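Local coordinates for 2-dehydropantoate 2-reductase (Geobacter metallireducens, PDB 3HN2), which probably catalyses the NADPH-dependent reduction of ketopantoate to pantoic acid, the second step of the pathway from 3-methyl-2-oxobutanoate to (R)-pantoate, at residues Arg33-Tyr36 against Glu37-Gly41. Sequence-based numbering, arbitrary orientation.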
loop_
_atom_site.group_PDB
_atom_site.type_symbol
_atom_site.label_atom_id
_atom_site.label_comp_id
_atom_site.label_asym_id
_atom_site.label_seq_id
_atom_site.Cartn_x
_atom_site.Cartn_y
_atom_site.Cartn_z
ATOM N N ARG A 33 21.307 -22.598 -10.637
ATOM C CA ARG A 33 21.343 -23.971 -10.157
ATOM C C ARG A 33 20.242 -24.784 -10.835
ATOM O O ARG A 33 20.513 -25.569 -11.743
ATOM C CB ARG A 33 21.182 -24.003 -8.632
ATOM C CG ARG A 33 21.497 -25.340 -7.978
ATOM C CD ARG A 33 20.799 -25.450 -6.640
ATOM N NE ARG A 33 20.882 -26.795 -6.076
ATOM C CZ ARG A 33 21.229 -27.070 -4.820
ATOM N NH1 ARG A 33 21.273 -28.327 -4.403
ATOM N NH2 ARG A 33 21.524 -26.092 -3.973
ATOM N N ARG A 34 19.005 -24.570 -10.393
ATOM C CA ARG A 34 17.832 -25.290 -10.891
ATOM C C ARG A 34 17.575 -25.056 -12.387
ATOM O O ARG A 34 17.250 -25.991 -13.123
ATOM C CB ARG A 34 16.607 -24.927 -10.038
ATOM C CG ARG A 34 15.250 -25.160 -10.693
ATOM C CD ARG A 34 14.183 -25.525 -9.672
ATOM N NE ARG A 34 14.288 -26.921 -9.248
ATOM C CZ ARG A 34 13.728 -27.951 -9.881
ATOM N NH1 ARG A 34 13.011 -27.761 -10.982
ATOM N NH2 ARG A 34 13.885 -29.182 -9.411
ATOM N N ASP A 35 17.751 -23.817 -12.832
ATOM C CA ASP A 35 17.473 -23.460 -14.220
ATOM C C ASP A 35 18.648 -22.774 -14.923
ATOM O O ASP A 35 18.531 -21.636 -15.382
ATOM C CB ASP A 35 16.191 -22.617 -14.316
ATOM C CG ASP A 35 16.050 -21.606 -13.179
ATOM O OD1 ASP A 35 17.072 -21.211 -12.573
ATOM O OD2 ASP A 35 14.902 -21.200 -12.896
ATOM N N TYR A 36 19.776 -23.476 -15.003
ATOM C CA TYR A 36 20.930 -23.008 -15.766
ATOM C C TYR A 36 20.663 -23.152 -17.261
ATOM O O TYR A 36 20.899 -22.223 -18.032
ATOM C CB TYR A 36 22.194 -23.781 -15.368
ATOM C CG TYR A 36 23.401 -23.523 -16.252
ATOM C CD1 TYR A 36 23.788 -24.444 -17.227
ATOM C CD2 TYR A 36 24.162 -22.361 -16.105
ATOM C CE1 TYR A 36 24.895 -24.212 -18.041
ATOM C CE2 TYR A 36 25.274 -22.119 -16.915
ATOM C CZ TYR A 36 25.636 -23.050 -17.879
ATOM O OH TYR A 36 26.732 -22.820 -18.681
ATOM N N GLU A 37 20.159 -24.322 -17.643
ATOM C CA GLU A 37 19.940 -24.693 -19.043
ATOM C C GLU A 37 18.848 -23.880 -19.744
ATOM O O GLU A 37 18.920 -23.658 -20.953
ATOM C CB GLU A 37 19.651 -26.197 -19.148
ATOM C CG GLU A 37 18.708 -26.734 -18.072
ATOM C CD GLU A 37 19.033 -28.159 -17.656
ATOM O OE1 GLU A 37 19.166 -29.029 -18.542
ATOM O OE2 GLU A 37 19.151 -28.412 -16.436
ATOM N N ALA A 38 17.855 -23.434 -18.979
ATOM C CA ALA A 38 16.759 -22.629 -19.516
ATOM C C ALA A 38 17.185 -21.193 -19.827
ATOM O O ALA A 38 16.636 -20.560 -20.729
ATOM C CB ALA A 38 15.588 -22.639 -18.560
ATOM N N ILE A 39 18.171 -20.692 -19.085
ATOM C CA ILE A 39 18.642 -19.311 -19.232
ATOM C C ILE A 39 19.916 -19.220 -20.099
ATOM O O ILE A 39 20.208 -18.171 -20.681
ATOM C CB ILE A 39 18.806 -18.616 -17.839
ATOM C CG1 ILE A 39 17.559 -18.854 -16.976
ATOM C CG2 ILE A 39 19.039 -17.110 -17.981
ATOM C CD1 ILE A 39 17.646 -18.321 -15.551
ATOM N N ALA A 40 20.657 -20.321 -20.208
ATOM C CA ALA A 40 21.791 -20.386 -21.137
ATOM C C ALA A 40 21.309 -20.523 -22.583
ATOM O O ALA A 40 21.979 -20.070 -23.515
ATOM C CB ALA A 40 22.731 -21.528 -20.773
ATOM N N GLY A 41 20.141 -21.142 -22.752
ATOM C CA GLY A 41 19.530 -21.332 -24.063
ATOM C C GLY A 41 18.775 -20.117 -24.569
ATOM O O GLY A 41 19.012 -19.654 -25.686
#
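The carbonyl of Tyr36 receives the amide of Ala40 at 2.9 Å from O to N, an i to i+4 bond that shows how one turn of helix takes shape as the loop after strand 28-31 passes into helix 36-41. Its C=O...N angle of 162° brings the donor in almost head-on. Tyr36 O also takes a weak bond from Ile39 N at 3.3 Å, so two successive amides converge on it.

Apolar packing follows the same spacing. Ala40 CB sits over one face of the Tyr36 ring, 4.4 Å from CZ, because CG stands anti to the backbone N (chi1 171°) and the phenol runs alongside the turn; Arg62 touches this tyrosine too.

Van der Waals contact alone brings CG1 and CD1 of Ile39 each to 3.4 Å from Asp35 O, while Val58 meets the isoleucine from a neighbouring loop.

The buried Asp35 carboxylate brings OD1 within 4.2 Å of Ile39 CD1, and its OD2 has a long, weak ion pair with Arg132. The Asp35 side chain lies near, but does not touch, the glycines of what is probably a Rossmann-type GxGxxG turn. Backbone bonds at Tyr36 O thus hold the turn, with Ala40 on the tyrosine ring and Ile39 against Asp35, whose charge Arg132 may partly offset.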